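Local coordinates for glutamic acid/alanine-rich protein (Trypanosoma congolense, PDB 2Y44) that is a surface protein of the parasite whose elongated, helical ectodomain probably forms part of the coat on the trypanosome cell membrane, at residues V77-A91 and F159-A173. Residues are numbered along the deposited sequence; the frame is centred on the assembly and turned at random.
Sequences VVSDARKHAADLTAA and FVKGLKSLEDDVRTA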
loop_
_atom_site.group_PDB
_atom_site.type_symbol
_atom_site.label_atom_id
_atom_site.label_comp_id
_atom_site.label_asym_id
_atom_site.label_seq_id
_atom_site.Cartn_x
_atom_site.Cartn_y
_atom_site.Cartn_z
ATOM N N VAL A 77 -2.423 6.738 -12.082
ATOM C CA VAL A 77 -2.200 6.152 -10.764
ATOM C C VAL A 77 -1.628 4.742 -10.858
ATOM O O VAL A 77 -0.803 4.360 -10.036
ATOM C CB VAL A 77 -3.452 6.142 -9.885
ATOM C CG1 VAL A 77 -3.123 5.705 -8.451
ATOM C CG2 VAL A 77 -4.145 7.515 -9.875
ATOM N N VAL A 78 -2.032 3.969 -11.870
ATOM C CA VAL A 78 -1.498 2.614 -12.020
ATOM C C VAL A 78 0.029 2.693 -12.136
ATOM O O VAL A 78 0.748 1.935 -11.498
ATOM C CB VAL A 78 -2.089 1.910 -13.262
ATOM C CG1 VAL A 78 -1.357 0.588 -13.532
ATOM C CG2 VAL A 78 -3.570 1.659 -13.044
ATOM N N SER A 79 0.492 3.611 -12.967
ATOM C CA SER A 79 1.923 3.784 -13.200
ATOM C C SER A 79 2.635 4.187 -11.892
ATOM O O SER A 79 3.622 3.565 -11.492
ATOM C CB SER A 79 2.145 4.837 -14.288
ATOM O OG SER A 79 3.515 5.171 -14.409
ATOM N N ASP A 80 2.040 5.132 -11.169
ATOM C CA ASP A 80 2.600 5.607 -9.895
ATOM C C ASP A 80 2.599 4.488 -8.831
ATOM O O ASP A 80 3.573 4.295 -8.109
ATOM C CB ASP A 80 1.749 6.787 -9.367
ATOM C CG ASP A 80 2.025 8.112 -10.075
ATOM O OD1 ASP A 80 3.043 8.263 -10.781
ATOM O OD2 ASP A 80 1.173 9.016 -9.939
ATOM N N ALA A 81 1.484 3.766 -8.725
ATOM C CA ALA A 81 1.350 2.682 -7.762
ATOM C C ALA A 81 2.439 1.602 -7.944
ATOM O O ALA A 81 3.046 1.155 -6.952
ATOM C CB ALA A 81 -0.053 2.091 -7.835
ATOM N N ARG A 82 2.691 1.187 -9.198
ATOM C CA ARG A 82 3.678 0.123 -9.472
ATOM C C ARG A 82 5.078 0.594 -9.050
ATOM O O ARG A 82 5.884 -0.173 -8.502
ATOM C CB ARG A 82 3.685 -0.216 -10.973
ATOM C CG ARG A 82 2.484 -1.060 -11.357
ATOM C CD ARG A 82 2.288 -1.064 -12.857
ATOM N NE ARG A 82 1.335 -2.115 -13.211
ATOM C CZ ARG A 82 0.681 -2.189 -14.363
ATOM N NH1 ARG A 82 0.898 -1.304 -15.326
ATOM N NH2 ARG A 82 -0.197 -3.167 -14.545
ATOM N N LYS A 83 5.325 1.873 -9.221
ATOM C CA LYS A 83 6.620 2.450 -8.841
ATOM C C LYS A 83 6.715 2.509 -7.326
ATOM O O LYS A 83 7.733 2.148 -6.742
ATOM C CB LYS A 83 6.766 3.844 -9.422
ATOM C CG LYS A 83 6.980 3.876 -10.947
ATOM C CD LYS A 83 6.907 5.323 -11.457
ATOM C CE LYS A 83 7.050 5.412 -12.985
ATOM N NZ LYS A 83 6.936 6.868 -13.436
ATOM N N HIS A 84 5.665 3.009 -6.685
ATOM C CA HIS A 84 5.643 3.081 -5.220
ATOM C C HIS A 84 5.781 1.717 -4.568
ATOM O O HIS A 84 6.486 1.563 -3.598
ATOM C CB HIS A 84 4.383 3.768 -4.741
ATOM C CG HIS A 84 4.270 5.188 -5.200
ATOM N ND1 HIS A 84 3.062 5.841 -5.321
ATOM C CD2 HIS A 84 5.218 6.076 -5.573
ATOM C CE1 HIS A 84 3.278 7.089 -5.695
ATOM N NE2 HIS A 84 4.576 7.245 -5.894
ATOM N N ALA A 85 5.168 0.715 -5.170
ATOM C CA ALA A 85 5.230 -0.633 -4.623
ATOM C C ALA A 85 6.653 -1.190 -4.745
ATOM O O ALA A 85 7.166 -1.799 -3.786
ATOM C CB ALA A 85 4.241 -1.516 -5.373
ATOM N N ALA A 86 7.255 -1.029 -5.923
ATOM C CA ALA A 86 8.610 -1.595 -6.157
ATOM C C ALA A 86 9.647 -0.809 -5.315
ATOM O O ALA A 86 10.623 -1.399 -4.821
ATOM C CB ALA A 86 8.961 -1.573 -7.598
ATOM N N ASP A 87 9.449 0.497 -5.161
ATOM C CA ASP A 87 10.354 1.281 -4.302
ATOM C C ASP A 87 10.276 0.751 -2.862
ATOM O O ASP A 87 11.290 0.578 -2.168
ATOM C CB ASP A 87 9.962 2.769 -4.266
ATOM C CG ASP A 87 10.263 3.529 -5.562
ATOM O OD1 ASP A 87 10.963 3.025 -6.462
ATOM O OD2 ASP A 87 9.783 4.676 -5.663
ATOM N N LEU A 88 9.058 0.534 -2.379
ATOM C CA LEU A 88 8.905 0.148 -0.980
ATOM C C LEU A 88 9.443 -1.275 -0.716
ATOM O O LEU A 88 10.146 -1.527 0.269
ATOM C CB LEU A 88 7.424 0.223 -0.578
ATOM C CG LEU A 88 7.089 -0.319 0.802
ATOM C CD1 LEU A 88 7.818 0.505 1.891
ATOM C CD2 LEU A 88 5.573 -0.274 1.048
ATOM N N THR A 89 9.184 -2.174 -1.651
ATOM C CA THR A 89 9.752 -3.528 -1.560
ATOM C C THR A 89 11.290 -3.498 -1.553
ATOM O O THR A 89 11.933 -4.177 -0.723
ATOM C CB THR A 89 9.175 -4.463 -2.667
ATOM O OG1 THR A 89 9.540 -3.965 -3.940
ATOM C CG2 THR A 89 7.654 -4.528 -2.588
ATOM N N ALA A 90 11.875 -2.658 -2.413
ATOM C CA ALA A 90 13.350 -2.474 -2.479
ATOM C C ALA A 90 13.910 -1.873 -1.195
ATOM O O ALA A 90 15.016 -2.223 -0.745
ATOM C CB ALA A 90 13.718 -1.550 -3.667
ATOM N N ALA A 91 13.218 -0.857 -0.686
ATOM C CA ALA A 91 13.654 -0.176 0.520
ATOM C C ALA A 91 13.686 -1.089 1.729
ATOM O O ALA A 91 14.448 -0.829 2.682
ATOM C CB ALA A 91 12.763 1.040 0.797
ATOM N N PHE A 159 9.313 3.535 5.707
ATOM C CA PHE A 159 8.363 2.515 5.266
ATOM C C PHE A 159 6.983 3.098 5.481
ATOM O O PHE A 159 6.064 2.848 4.704
ATOM C CB PHE A 159 8.573 1.198 6.032
ATOM C CG PHE A 159 9.980 0.713 5.998
ATOM C CD1 PHE A 159 10.651 0.584 4.781
ATOM C CD2 PHE A 159 10.638 0.352 7.174
ATOM C CE1 PHE A 159 11.981 0.163 4.748
ATOM C CE2 PHE A 159 11.956 -0.101 7.136
ATOM C CZ PHE A 159 12.620 -0.194 5.942
ATOM N N VAL A 160 6.842 3.914 6.516
ATOM C CA VAL A 160 5.562 4.533 6.803
ATOM C C VAL A 160 5.221 5.473 5.641
ATOM O O VAL A 160 4.105 5.403 5.090
ATOM C CB VAL A 160 5.601 5.302 8.152
ATOM C CG1 VAL A 160 4.346 6.222 8.273
ATOM C CG2 VAL A 160 5.668 4.301 9.310
ATOM N N LYS A 161 6.216 6.226 5.181
ATOM C CA LYS A 161 6.042 7.121 4.036
ATOM C C LYS A 161 5.681 6.326 2.803
ATOM O O LYS A 161 4.760 6.697 2.068
ATOM C CB LYS A 161 7.331 7.903 3.782
ATOM C CG LYS A 161 7.187 8.974 2.683
ATOM C CD LYS A 161 8.068 10.207 2.914
ATOM C CE LYS A 161 8.414 10.900 1.590
ATOM N NZ LYS A 161 7.333 10.688 0.577
ATOM N N GLY A 162 6.385 5.213 2.580
ATOM C CA GLY A 162 6.147 4.485 1.319
ATOM C C GLY A 162 4.771 3.847 1.316
ATOM O O GLY A 162 4.071 3.802 0.263
ATOM N N LEU A 163 4.358 3.349 2.481
ATOM C CA LEU A 163 3.023 2.753 2.599
ATOM C C LEU A 163 1.916 3.812 2.506
ATOM O O LEU A 163 0.902 3.581 1.849
ATOM C CB LEU A 163 2.878 1.915 3.885
ATOM C CG LEU A 163 1.716 0.906 3.955
ATOM C CD1 LEU A 163 1.616 0.098 2.680
ATOM C CD2 LEU A 163 1.852 -0.049 5.137
ATOM N N LYS A 164 2.119 4.975 3.131
ATOM C CA LYS A 164 1.171 6.088 2.952
ATOM C C LYS A 164 0.991 6.455 1.460
ATOM O O LYS A 164 -0.126 6.814 1.022
ATOM C CB LYS A 164 1.634 7.338 3.715
ATOM C CG LYS A 164 1.363 7.257 5.209
ATOM C CD LYS A 164 1.809 8.526 5.886
ATOM C CE LYS A 164 1.300 8.580 7.325
ATOM N NZ LYS A 164 1.916 9.697 8.099
ATOM N N SER A 165 2.086 6.417 0.707
ATOM C CA SER A 165 2.023 6.720 -0.750
ATOM C C SER A 165 1.092 5.744 -1.408
ATOM O O SER A 165 0.288 6.139 -2.250
ATOM C CB SER A 165 3.383 6.667 -1.442
ATOM O OG SER A 165 4.189 7.764 -1.068
ATOM N N LEU A 166 1.244 4.447 -1.085
ATOM C CA LEU A 166 0.409 3.438 -1.766
ATOM C C LEU A 166 -1.041 3.577 -1.315
ATOM O O LEU A 166 -1.972 3.417 -2.112
ATOM C CB LEU A 166 0.893 2.023 -1.419
ATOM C CG LEU A 166 2.130 1.636 -2.205
ATOM C CD1 LEU A 166 2.845 0.465 -1.512
ATOM C CD2 LEU A 166 1.723 1.298 -3.674
ATOM N N GLU A 167 -1.237 3.951 -0.049
ATOM C CA GLU A 167 -2.599 4.173 0.477
ATOM C C GLU A 167 -3.219 5.366 -0.227
ATOM O O GLU A 167 -4.390 5.320 -0.590
ATOM C CB GLU A 167 -2.597 4.382 2.002
ATOM C CG GLU A 167 -2.365 3.090 2.785
ATOM C CD GLU A 167 -1.856 3.342 4.202
ATOM O OE1 GLU A 167 -1.648 4.522 4.577
ATOM O OE2 GLU A 167 -1.657 2.342 4.927
ATOM N N ASP A 168 -2.418 6.396 -0.486
ATOM C CA ASP A 168 -2.930 7.563 -1.234
ATOM C C ASP A 168 -3.217 7.151 -2.666
ATOM O O ASP A 168 -4.231 7.519 -3.247
ATOM C CB ASP A 168 -1.947 8.720 -1.246
ATOM C CG ASP A 168 -2.557 9.997 -1.822
ATOM O OD1 ASP A 168 -3.598 10.461 -1.296
ATOM O OD2 ASP A 168 -2.039 10.499 -2.837
ATOM N N ASP A 169 -2.335 6.346 -3.241
ATOM C CA ASP A 169 -2.603 5.840 -4.587
ATOM C C ASP A 169 -3.969 5.124 -4.677
ATOM O O ASP A 169 -4.765 5.408 -5.599
ATOM C CB ASP A 169 -1.523 4.844 -4.982
ATOM C CG ASP A 169 -0.193 5.467 -5.197
ATOM O OD1 ASP A 169 -0.107 6.694 -5.431
ATOM O OD2 ASP A 169 0.750 4.672 -5.222
ATOM N N VAL A 170 -4.244 4.217 -3.734
ATOM C CA VAL A 170 -5.523 3.513 -3.666
ATOM C C VAL A 170 -6.710 4.495 -3.623
ATOM O O VAL A 170 -7.590 4.436 -4.491
ATOM C CB VAL A 170 -5.571 2.483 -2.499
ATOM C CG1 VAL A 170 -6.978 1.930 -2.289
ATOM C CG2 VAL A 170 -4.555 1.323 -2.791
ATOM N N ARG A 171 -6.636 5.480 -2.725
ATOM C CA ARG A 171 -7.681 6.490 -2.646
ATOM C C ARG A 171 -7.856 7.261 -3.972
ATOM O O ARG A 171 -9.003 7.523 -4.414
ATOM C CB ARG A 171 -7.406 7.469 -1.486
ATOM C CG ARG A 171 -7.603 6.820 -0.102
ATOM C CD ARG A 171 -7.547 7.870 1.029
ATOM N NE ARG A 171 -6.370 8.724 0.962
ATOM C CZ ARG A 171 -5.212 8.491 1.579
ATOM N NH1 ARG A 171 -5.050 7.418 2.360
ATOM N NH2 ARG A 171 -4.222 9.372 1.441
ATOM N N THR A 172 -6.743 7.750 -4.507
ATOM C CA THR A 172 -6.748 8.572 -5.720
ATOM C C THR A 172 -7.354 7.827 -6.919
ATOM O O THR A 172 -8.223 8.367 -7.625
ATOM C CB THR A 172 -5.320 9.026 -6.025
ATOM O OG1 THR A 172 -4.864 9.829 -4.926
ATOM C CG2 THR A 172 -5.237 9.829 -7.309
ATOM N N ALA A 173 -7.017 6.553 -7.042
ATOM C CA ALA A 173 -7.577 5.760 -8.121
ATOM C C ALA A 173 -9.050 5.408 -7.876
ATOM O O ALA A 173 -9.844 5.327 -8.834
ATOM C CB ALA A 173 -6.701 4.510 -8.383
#
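His84 and Asp169 form the polar centre of this antiparallel helix pair, whose axes approach to 9.3 Å. The bond from His84 ND1 to Asp169 OD2 is short, 2.6 Å, and nearly straight at 167°. It meets the syn lone pair of the carboxylate oxygen, and ring and carboxylate lie almost coplanar, 9° apart. The hydrogen bond would probably favour the charged form of the buried carboxylate. Both side chains place CG beside their own backbone N, which brings the imidazole, from the flank of the interface, edge-on to the carboxylate buried within it. The ring is sandwiched near its rim: Ser165 CB makes a CH-pi contact over one face, and the carbonyl oxygen of Asp80 lies against the other. Asp169 also acts as a knob among Val77, Asp80, Ala81 and His84.

Toward Phe159 and Ala91 the seam becomes apolar. Leu166 enters between Ala81, His84, Ala85 and Leu88, its CD2 lying 3.5 Å from Ala81 O. Leu88, with CG anti to its backbone N (chi1 173°), divides its branches: CD1 meets the edge of the Phe159 ring, while CD2 packs 3.8 Å from Leu166 CD1. Gly162 forms part of the hole around Leu88, and here the backbones come close, with Leu88 CA and Gly162 CA 5.6 Å apart. The Phe159 ring then directs CE1 at Ala91 O, 3.4 Å away in the ring plane. At the other end Val77 splits its methyls, CG1 resting on Asp169 O (3.3 Å) and Ala173 CB, CG2 on Thr172 CG2.

The contact joins helices 57-107 and 149-183 in the elongated helical bundle; helix 18-53 packs on Ala85, Leu88 and Leu166 through Val26 and Ser22, while helix 131-144 meets Phe159 through Leu134 and Phe138.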